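Local atomic coordinates of YlqD protein (PDB entry 4DCI), a protein that is of unknown function and belongs to the YlqD family, pairing a small mixed beta sheet with a long helical hairpin predicted to form a coiled coil. Residues L10-P15 and S119-K124; I16-V21 and V135-R140; V22-K27 and L106-I111. All coordinates share one frame; numbering follows the deposited sequence.

Overall arrangement
Contacts 1 and 2 share strand 10-21. Contact 1 takes its first half, paired antiparallel with strand 111-123; contact 2 takes its second half, paired parallel with strand 136-140 on the other edge. Their centres lie 18 Å apart, and they adjoin along strand 10-21, Ser119 packing on Ile16. Contact 3 follows where strand 10-21 gives way to helix 24-60. Its centre is 13 Å from that of contact 2, and the salt bridge from Arg140 NH1 to Asp109 OD1, 3.1 Å, joins the two. Contacts 1 and 3 do not touch; their nearest atoms are about 16 Å apart. Contacts 1 and 2 both also meet the third subunit.

Contact 1: residues L10-P15 and S119-K124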
loop_
_atom_site.group_PDB
_atom_site.type_symbol
_atom_site.label_atom_id
_atom_site.label_comp_id
_atom_site.label_asym_id
_atom_site.label_seq_id
_atom_site.Cartn_x
_atom_site.Cartn_y
_atom_site.Cartn_z
ATOM N N LEU B 10 15.762 24.601 -3.378
ATOM C CA LEU B 10 15.252 23.307 -2.943
ATOM C C LEU B 10 15.060 22.392 -4.140
ATOM O O LEU B 10 14.744 22.856 -5.239
ATOM C CB LEU B 10 13.931 23.480 -2.189
ATOM C CG LEU B 10 13.991 24.285 -0.882
ATOM C CD1 LEU B 10 12.597 24.651 -0.397
ATOM C CD2 LEU B 10 14.756 23.530 0.196
ATOM N N THR B 11 15.258 21.097 -3.924
ATOM C CA THR B 11 15.023 20.110 -4.969
ATOM C C THR B 11 13.807 19.289 -4.584
ATOM O O THR B 11 13.797 18.641 -3.539
ATOM C CB THR B 11 16.228 19.174 -5.165
ATOM O OG1 THR B 11 16.411 18.402 -3.977
ATOM C CG2 THR B 11 17.509 19.968 -5.442
ATOM N N ILE B 12 12.773 19.341 -5.417
ATOM C CA ILE B 12 11.539 18.607 -5.165
ATOM C C ILE B 12 11.390 17.520 -6.205
ATOM O O ILE B 12 12.162 17.463 -7.153
ATOM C CB ILE B 12 10.288 19.510 -5.229
ATOM C CG1 ILE B 12 10.175 20.179 -6.606
ATOM C CG2 ILE B 12 10.307 20.529 -4.102
ATOM C CD1 ILE B 12 8.827 20.803 -6.888
ATOM N N LYS B 13 10.373 16.683 -6.029
ATOM C CA LYS B 13 10.040 15.631 -6.961
ATOM C C LYS B 13 8.840 16.045 -7.825
ATOM O O LYS B 13 7.865 16.582 -7.315
ATOM C CB LYS B 13 9.747 14.374 -6.165
ATOM C CG LYS B 13 8.975 13.317 -6.923
ATOM C CD LYS B 13 8.378 12.314 -5.956
ATOM C CE LYS B 13 7.311 11.470 -6.618
ATOM N NZ LYS B 13 6.750 10.558 -5.588
ATOM N N ARG B 14 8.911 15.790 -9.129
ATOM C CA ARG B 14 7.857 16.206 -10.067
ATOM C C ARG B 14 7.691 15.191 -11.195
ATOM O O ARG B 14 8.660 14.567 -11.621
ATOM C CB ARG B 14 8.230 17.533 -10.726
ATOM C CG ARG B 14 9.303 17.299 -11.775
ATOM C CD ARG B 14 9.454 18.400 -12.779
ATOM N NE ARG B 14 10.762 18.264 -13.395
ATOM C CZ ARG B 14 11.336 19.191 -14.144
ATOM N NH1 ARG B 14 10.720 20.343 -14.383
ATOM N NH2 ARG B 14 12.535 18.962 -14.649
ATOM N N PRO B 15 6.472 15.072 -11.738
ATOM C CA PRO B 15 6.269 14.149 -12.841
ATOM C C PRO B 15 6.739 14.744 -14.177
ATOM O O PRO B 15 6.741 15.966 -14.345
ATOM C CB PRO B 15 4.758 13.992 -12.843
ATOM C CG PRO B 15 4.255 15.343 -12.432
ATOM C CD PRO B 15 5.275 15.899 -11.488
ATOM N N SER B 119 10.415 12.451 -11.939
ATOM C CA SER B 119 11.560 13.324 -12.137
ATOM C C SER B 119 11.773 14.173 -10.894
ATOM O O SER B 119 11.060 14.024 -9.894
ATOM C CB SER B 119 11.322 14.234 -13.335
ATOM O OG SER B 119 12.377 15.162 -13.487
ATOM N N SER B 120 12.761 15.057 -10.968
ATOM C CA SER B 120 13.054 15.975 -9.889
ATOM C C SER B 120 13.521 17.281 -10.506
ATOM O O SER B 120 13.817 17.315 -11.689
ATOM C CB SER B 120 14.128 15.385 -8.980
ATOM O OG SER B 120 15.349 15.273 -9.678
ATOM N N CYS B 121 13.568 18.347 -9.718
ATOM C CA CYS B 121 13.996 19.663 -10.202
ATOM C C CYS B 121 14.154 20.669 -9.054
ATOM O O CYS B 121 13.772 20.399 -7.910
ATOM C CB CYS B 121 13.004 20.221 -11.219
ATOM S SG CYS B 121 11.461 20.728 -10.447
ATOM N N GLU B 122 14.700 21.837 -9.377
ATOM C CA GLU B 122 15.011 22.838 -8.378
ATOM C C GLU B 122 14.008 23.974 -8.424
ATOM O O GLU B 122 13.546 24.370 -9.486
ATOM C CB GLU B 122 16.418 23.369 -8.593
ATOM C CG GLU B 122 17.353 22.334 -9.195
ATOM C CD GLU B 122 18.787 22.519 -8.769
ATOM O OE1 GLU B 122 19.287 23.665 -8.839
ATOM O OE2 GLU B 122 19.408 21.506 -8.367
ATOM N N ILE B 123 13.663 24.477 -7.248
ATOM C CA ILE B 123 12.731 25.575 -7.116
ATOM C C ILE B 123 13.315 26.614 -6.181
ATOM O O ILE B 123 14.027 26.277 -5.235
ATOM C CB ILE B 123 11.392 25.110 -6.541
ATOM C CG1 ILE B 123 11.621 24.326 -5.235
ATOM C CG2 ILE B 123 10.661 24.278 -7.574
ATOM C CD1 ILE B 123 10.443 24.304 -4.277
ATOM N N LYS B 124 13.009 27.877 -6.450
ATOM C CA LYS B 124 13.443 28.977 -5.599
ATOM C C LYS B 124 12.339 30.005 -5.554
ATOM O O LYS B 124 11.430 29.967 -6.370
ATOM C CB LYS B 124 14.746 29.590 -6.119
ATOM C CG LYS B 124 14.685 30.089 -7.555
ATOM C CD LYS B 124 16.065 30.111 -8.203
ATOM C CE LYS B 124 15.970 30.510 -9.672
ATOM N NZ LYS B 124 15.153 29.571 -10.492
#
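Leu10 and Ile123 exchange both of their backbone bonds. Leu10 N gives to Ile123 O at 3.0 Å, and Ile123 N returns to Leu10 O at 2.8 Å. The same two-way exchange joins Ile12 with Cys121 and Arg14 with Ser119. The six N-H groups and six C=O groups of these three pairs are thus all matched across the two strands. The Arg14 pair is less regular: Arg14 N sits above the carbonyl plane of Ser119, 53° out of it. Between the bonded pairs, CA-H groups approach carbonyl oxygens, as from Thr11 CA to Cys121 O.

This is antiparallel pairing of strands 10-21 and 111-123 in a mixed sheet. At Ser119 and Ser120 the sheet runs on into a strand of the third subunit, where Ser119 OG has its stronger partner, Thr11 O of that subunit. Within the contact Ser119 OG takes a weak bond from Arg14 NE at 3.5 Å, the hydroxyl lying at the edge of the guanidinium and in its plane. Arg14 CG stands between the backbone N and the carbonyl carbon (chi1 75°), and the chain then extends across to the partner strand. This lays one guanidinium face on Cys121, with CB 3.5 Å from Arg14 CZ. Arg14 NH1 also bonds to Lys132 O. A leucine in place of Arg14 would probably leave Lys132 O without this donor and Cys121 CB without its flat cover.

On the same face, Ile12 and Ile123 cross at about a right angle, Ile12 CG2 meeting Ile123 CD1 at 3.8 Å. On the other face, Thr11 OG1 bonds to Ser120 OG of the second subunit, while Thr11 CG2 lies 3.8 Å from Glu122 OE2.

Contact 2: residues I16-V21 and V135-R140; sequences ITVRAV and VAIVVR
Val21 N donates to Val139 O at 2.7 Å, with an N-H...O angle of 174°. Val139 N in turn donates to Arg19 O, also at 2.7 Å. One step back, Arg19 N gives to Ile137 O and Ile137 N gives to Thr17 O. Thr17 N completes the series with a bond to Val135 O at 3.1 Å. Thr17, Arg19, Ile137 and Val139 each direct both backbone polar groups across this contact, as expected of parallel strands.

Strand 10-21 is an inner strand of the mixed sheet. Backbone bonds from Ile16, Val18 and Ala20 reach strand 111-123 on its other edge, while Ala136 and Val138 bond to strand 143-148.

Ala136 and Arg19 lie on one face of the sheet. Arg19 CG stands beside the backbone N, opposite the carbonyl carbon (chi1 -66°). The chain then extends to NE and lays its guanidinium over the alanine methyl, with Ala136 CB 3.4 Å from Arg19 CZ and over the centre of the group. Thr17 CB lies 3.7 Å from the same Ala136 CB. Val18 and Val139 point to the other face, where Val18 CG1 meets Val139 CG2 at 4.0 Å. Leu129 of the third subunit packs on both valines.

At the end of the strands, Val21 CG2 rests on Val138 CG1 at 3.6 Å. Val21 CG1 meets the end of Arg140, whose NH1 forms a salt bridge with Asp109. All five hydrogen bonds are backbone to backbone, so the strand register rests on the main chain, while the side chains supply apolar packing within the sheet and toward the third subunit.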
loop_
_atom_site.group_PDB
_atom_site.type_symbol
_atom_site.label_atom_id
_atom_site.label_comp_id
_atom_site.label_asym_id
_atom_site.label_seq_id
_atom_site.Cartn_x
_atom_site.Cartn_y
_atom_site.Cartn_z
ATOM N N ILE B 16 7.140 13.884 -15.106
ATOM C CA ILE B 16 7.427 14.291 -16.481
ATOM C C ILE B 16 6.435 13.583 -17.394
ATOM O O ILE B 16 6.146 12.399 -17.215
ATOM C CB ILE B 16 8.878 13.949 -16.904
ATOM C CG1 ILE B 16 9.895 14.757 -16.098
ATOM C CG2 ILE B 16 9.121 14.217 -18.381
ATOM C CD1 ILE B 16 9.609 16.243 -16.013
ATOM N N THR B 17 5.898 14.311 -18.365
ATOM C CA THR B 17 4.965 13.721 -19.306
ATOM C C THR B 17 5.715 13.223 -20.528
ATOM O O THR B 17 6.558 13.924 -21.079
ATOM C CB THR B 17 3.880 14.730 -19.704
ATOM O OG1 THR B 17 3.121 15.080 -18.541
ATOM C CG2 THR B 17 2.950 14.148 -20.764
ATOM N N VAL B 18 5.419 11.999 -20.936
ATOM C CA VAL B 18 6.001 11.452 -22.152
ATOM C C VAL B 18 4.958 11.539 -23.259
ATOM O O VAL B 18 3.859 11.000 -23.126
ATOM C CB VAL B 18 6.449 9.986 -21.961
ATOM C CG1 VAL B 18 7.405 9.565 -23.068
ATOM C CG2 VAL B 18 7.122 9.814 -20.613
ATOM N N ARG B 19 5.289 12.245 -24.332
ATOM C CA ARG B 19 4.451 12.259 -25.530
ATOM C C ARG B 19 5.155 11.479 -26.646
ATOM O O ARG B 19 6.376 11.544 -26.765
ATOM C CB ARG B 19 4.172 13.699 -25.978
ATOM C CG ARG B 19 3.331 14.506 -25.002
ATOM C CD ARG B 19 3.310 15.983 -25.357
ATOM N NE ARG B 19 2.868 16.787 -24.218
ATOM C CZ ARG B 19 3.149 18.079 -24.035
ATOM N NH1 ARG B 19 3.890 18.752 -24.910
ATOM N NH2 ARG B 19 2.699 18.705 -22.955
ATOM N N ALA B 20 4.401 10.737 -27.455
ATOM C CA ALA B 20 4.995 9.984 -28.570
ATOM C C ALA B 20 4.596 10.533 -29.924
ATOM O O ALA B 20 3.440 10.909 -30.151
ATOM C CB ALA B 20 4.646 8.507 -28.487
ATOM N N VAL B 21 5.570 10.589 -30.819
ATOM C CA VAL B 21 5.308 10.882 -32.218
ATOM C C VAL B 21 4.720 9.609 -32.816
ATOM O O VAL B 21 5.245 8.506 -32.586
ATOM C CB VAL B 21 6.596 11.284 -32.969
ATOM C CG1 VAL B 21 6.302 11.599 -34.427
ATOM C CG2 VAL B 21 7.238 12.496 -32.324
ATOM N N VAL B 135 6.488 19.889 -17.291
ATOM C CA VAL B 135 7.442 19.574 -18.337
ATOM C C VAL B 135 7.055 18.269 -19.054
ATOM O O VAL B 135 6.632 17.298 -18.420
ATOM C CB VAL B 135 8.862 19.514 -17.762
ATOM C CG1 VAL B 135 9.836 18.930 -18.765
ATOM C CG2 VAL B 135 9.309 20.911 -17.363
ATOM N N ALA B 136 7.172 18.266 -20.380
ATOM C CA ALA B 136 6.949 17.053 -21.174
ATOM C C ALA B 136 8.092 16.808 -22.149
ATOM O O ALA B 136 8.747 17.752 -22.580
ATOM C CB ALA B 136 5.629 17.128 -21.920
ATOM N N ILE B 137 8.333 15.541 -22.478
ATOM C CA ILE B 137 9.301 15.182 -23.510
ATOM C C ILE B 137 8.604 14.482 -24.677
ATOM O O ILE B 137 7.603 13.781 -24.489
ATOM C CB ILE B 137 10.428 14.300 -22.953
ATOM C CG1 ILE B 137 9.887 12.948 -22.496
ATOM C CG2 ILE B 137 11.100 14.993 -21.788
ATOM C CD1 ILE B 137 10.947 12.016 -21.956
ATOM N N VAL B 138 9.131 14.690 -25.880
ATOM C CA VAL B 138 8.566 14.101 -27.093
ATOM C C VAL B 138 9.487 13.000 -27.610
ATOM O O VAL B 138 10.660 13.249 -27.901
ATOM C CB VAL B 138 8.335 15.161 -28.184
ATOM C CG1 VAL B 138 7.807 14.518 -29.451
ATOM C CG2 VAL B 138 7.363 16.225 -27.695
ATOM N N VAL B 139 8.942 11.786 -27.703
ATOM C CA VAL B 139 9.679 10.602 -28.146
ATOM C C VAL B 139 9.237 10.154 -29.543
ATOM O O VAL B 139 8.039 10.123 -29.855
ATOM C CB VAL B 139 9.516 9.422 -27.155
ATOM C CG1 VAL B 139 10.030 8.132 -27.770
ATOM C CG2 VAL B 139 10.254 9.702 -25.859
ATOM N N ARG B 140 10.220 9.808 -30.370
ATOM C CA ARG B 140 9.974 9.225 -31.676
ATOM C C ARG B 140 10.779 7.939 -31.763
ATOM O O ARG B 140 12.015 7.962 -31.750
ATOM C CB ARG B 140 10.397 10.193 -32.769
ATOM C CG ARG B 140 9.872 9.840 -34.139
ATOM C CD ARG B 140 10.569 10.656 -35.213
ATOM N NE ARG B 140 10.513 9.947 -36.486
ATOM C CZ ARG B 140 9.541 10.090 -37.380
ATOM N NH1 ARG B 140 8.542 10.940 -37.155
ATOM N NH2 ARG B 140 9.576 9.385 -38.504
#

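Contact 3: residues V22-K27 and L106-I111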
loop_
_atom_site.group_PDB
_atom_site.type_symbol
_atom_site.label_atom_id
_atom_site.label_comp_id
_atom_site.label_asym_id
_atom_site.label_seq_id
_atom_site.Cartn_x
_atom_site.Cartn_y
_atom_site.Cartn_z
ATOM N N VAL B 22 3.623 9.746 -33.558
ATOM C CA VAL B 22 3.011 8.567 -34.165
ATOM C C VAL B 22 3.868 8.028 -35.319
ATOM O O VAL B 22 4.060 8.692 -36.349
ATOM C CB VAL B 22 1.548 8.792 -34.607
ATOM C CG1 VAL B 22 0.977 7.500 -35.183
ATOM C CG2 VAL B 22 0.692 9.254 -33.435
ATOM N N THR B 23 4.405 6.829 -35.100
ATOM C CA THR B 23 5.152 6.091 -36.107
ATOM C C THR B 23 4.450 4.762 -36.296
ATOM O O THR B 23 3.668 4.352 -35.436
ATOM C CB THR B 23 6.592 5.777 -35.663
ATOM O OG1 THR B 23 6.573 4.803 -34.610
ATOM C CG2 THR B 23 7.325 7.029 -35.207
ATOM N N PRO B 24 4.736 4.066 -37.407
ATOM C CA PRO B 24 4.117 2.762 -37.599
ATOM C C PRO B 24 4.549 1.773 -36.513
ATOM O O PRO B 24 3.705 1.071 -35.964
ATOM C CB PRO B 24 4.632 2.326 -38.976
ATOM C CG PRO B 24 5.069 3.587 -39.647
ATOM C CD PRO B 24 5.624 4.417 -38.531
ATOM N N THR B 25 5.839 1.737 -36.187
ATOM C CA THR B 25 6.321 0.869 -35.115
ATOM C C THR B 25 5.506 1.119 -33.864
ATOM O O THR B 25 5.118 0.185 -33.170
ATOM C CB THR B 25 7.808 1.105 -34.796
ATOM O OG1 THR B 25 8.614 0.604 -35.868
ATOM C CG2 THR B 25 8.209 0.394 -33.508
ATOM N N TRP B 26 5.226 2.387 -33.598
ATOM C CA TRP B 26 4.536 2.759 -32.377
ATOM C C TRP B 26 3.111 2.296 -32.360
ATOM O O TRP B 26 2.643 1.774 -31.348
ATOM C CB TRP B 26 4.623 4.259 -32.148
ATOM C CG TRP B 26 3.956 4.682 -30.869
ATOM C CD1 TRP B 26 4.514 4.736 -29.593
ATOM C CD2 TRP B 26 2.563 5.108 -30.697
ATOM N NE1 TRP B 26 3.589 5.164 -28.674
ATOM C CE2 TRP B 26 2.398 5.401 -29.270
ATOM C CE3 TRP B 26 1.478 5.273 -31.549
ATOM C CZ2 TRP B 26 1.193 5.843 -28.746
ATOM C CZ3 TRP B 26 0.266 5.719 -31.007
ATOM C CH2 TRP B 26 0.130 5.996 -29.639
ATOM N N LYS B 27 2.415 2.477 -33.482
ATOM C CA LYS B 27 1.012 2.076 -33.606
ATOM C C LYS B 27 0.794 0.578 -33.340
ATOM O O LYS B 27 -0.119 0.218 -32.603
ATOM C CB LYS B 27 0.442 2.490 -34.968
ATOM C CG LYS B 27 -1.055 2.251 -35.104
ATOM C CD LYS B 27 -1.501 2.130 -36.557
ATOM C CE LYS B 27 -1.791 3.488 -37.182
ATOM N NZ LYS B 27 -2.828 4.260 -36.439
ATOM N N LEU B 106 -5.491 7.190 -35.566
ATOM C CA LEU B 106 -4.356 8.128 -35.549
ATOM C C LEU B 106 -3.534 8.113 -36.835
ATOM O O LEU B 106 -3.314 7.055 -37.432
ATOM C CB LEU B 106 -3.418 7.850 -34.372
ATOM C CG LEU B 106 -3.802 8.273 -32.953
ATOM C CD1 LEU B 106 -2.702 7.845 -31.991
ATOM C CD2 LEU B 106 -4.054 9.773 -32.848
ATOM N N GLU B 107 -3.065 9.296 -37.234
ATOM C CA GLU B 107 -2.225 9.462 -38.419
ATOM C C GLU B 107 -0.757 9.594 -38.034
ATOM O O GLU B 107 -0.439 10.010 -36.918
ATOM C CB GLU B 107 -2.666 10.688 -39.219
ATOM C CG GLU B 107 -3.977 10.505 -39.969
ATOM C CD GLU B 107 -4.782 11.790 -40.071
ATOM O OE1 GLU B 107 -4.638 12.667 -39.187
ATOM O OE2 GLU B 107 -5.571 11.919 -41.030
HETATM N N MSE B 108 0.128 9.232 -38.962
HETATM C CA MSE B 108 1.569 9.389 -38.773
HETATM C C MSE B 108 1.928 10.835 -38.447
HETATM O O MSE B 108 1.283 11.774 -38.933
HETATM C CB MSE B 108 2.337 8.947 -40.025
HETATM C CG MSE B 108 2.143 7.496 -40.441
HETATM SE SE MSE B 108 2.529 6.221 -39.025
HETATM C CE MSE B 108 0.709 5.805 -38.494
ATOM N N ASP B 109 2.949 11.001 -37.610
ATOM C CA ASP B 109 3.471 12.325 -37.235
ATOM C C ASP B 109 2.555 13.168 -36.331
ATOM O O ASP B 109 2.884 14.312 -35.997
ATOM C CB ASP B 109 3.908 13.116 -38.476
ATOM C CG ASP B 109 5.050 12.452 -39.217
ATOM O OD1 ASP B 109 5.888 11.792 -38.564
ATOM O OD2 ASP B 109 5.115 12.589 -40.456
ATOM N N GLN B 110 1.418 12.608 -35.933
ATOM C CA GLN B 110 0.638 13.189 -34.853
ATOM C C GLN B 110 1.367 12.945 -33.533
ATOM O O GLN B 110 2.217 12.049 -33.434
ATOM C CB GLN B 110 -0.735 12.548 -34.793
ATOM C CG GLN B 110 -1.817 13.282 -35.553
ATOM C CD GLN B 110 -3.173 12.661 -35.303
ATOM O OE1 GLN B 110 -3.534 11.660 -35.922
ATOM N NE2 GLN B 110 -3.929 13.246 -34.380
ATOM N N ILE B 111 1.031 13.732 -32.518
ATOM C CA ILE B 111 1.694 13.607 -31.222
ATOM C C ILE B 111 0.706 13.264 -30.116
ATOM O O ILE B 111 -0.317 13.931 -29.963
ATOM C CB ILE B 111 2.493 14.876 -30.873
ATOM C CG1 ILE B 111 3.717 14.976 -31.788
ATOM C CG2 ILE B 111 2.908 14.860 -29.407
ATOM C CD1 ILE B 111 4.476 16.283 -31.700
#
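The Lys27 side chain starts with CG anti to the backbone N (chi1 -173°), then bends at chi3 and chi4 (-86° and -58°). The bends turn NZ back to Leu106 O, which it reaches at 3.0 Å, tilted from the carbonyl plane. NZ has a second, weak bond to Arg104 O, so it holds two carbonyls near the end of helix 69-104. Met108, a selenomethionine, also bends, at chi2 and chi3. Its CE comes to Lys27 CE, 3.7 Å away, and to Val22 CG1. Its SE lies against the proline ring, 3.6 Å from Pro24 CD.

Val22 holds the middle of the contact. Its N donates to Gln110 O at 2.7 Å, and its O accepts from Asp109 N, which arrives on a lone pair in the carbonyl plane. The Val22 side chain points into the type II beta turn from Glu107 to Gln110. Val22 CB is 3.3 Å from Glu107 O, and CG2 touches Gln110 CB. The turn has a side-chain brace of its own: Glu107 N bonds to Gln110 OE1 at 2.7 Å.

The turn links helix 69-104 to strand 111-123 beside the start of helix 24-60, at the root of the predicted coiled-coil hairpin. Thr23 is the N-cap of helix 24-60. Its OG1 accepts from Trp26 N at 2.9 Å and also bonds to Asp141 OD1.

Leu106 CD1 lies at the edge of the Trp26 ring, near its plane, 3.8 Å from CZ3. The same methyl touches Val22 CG2, and Val112 packs against both Leu106 and Val22.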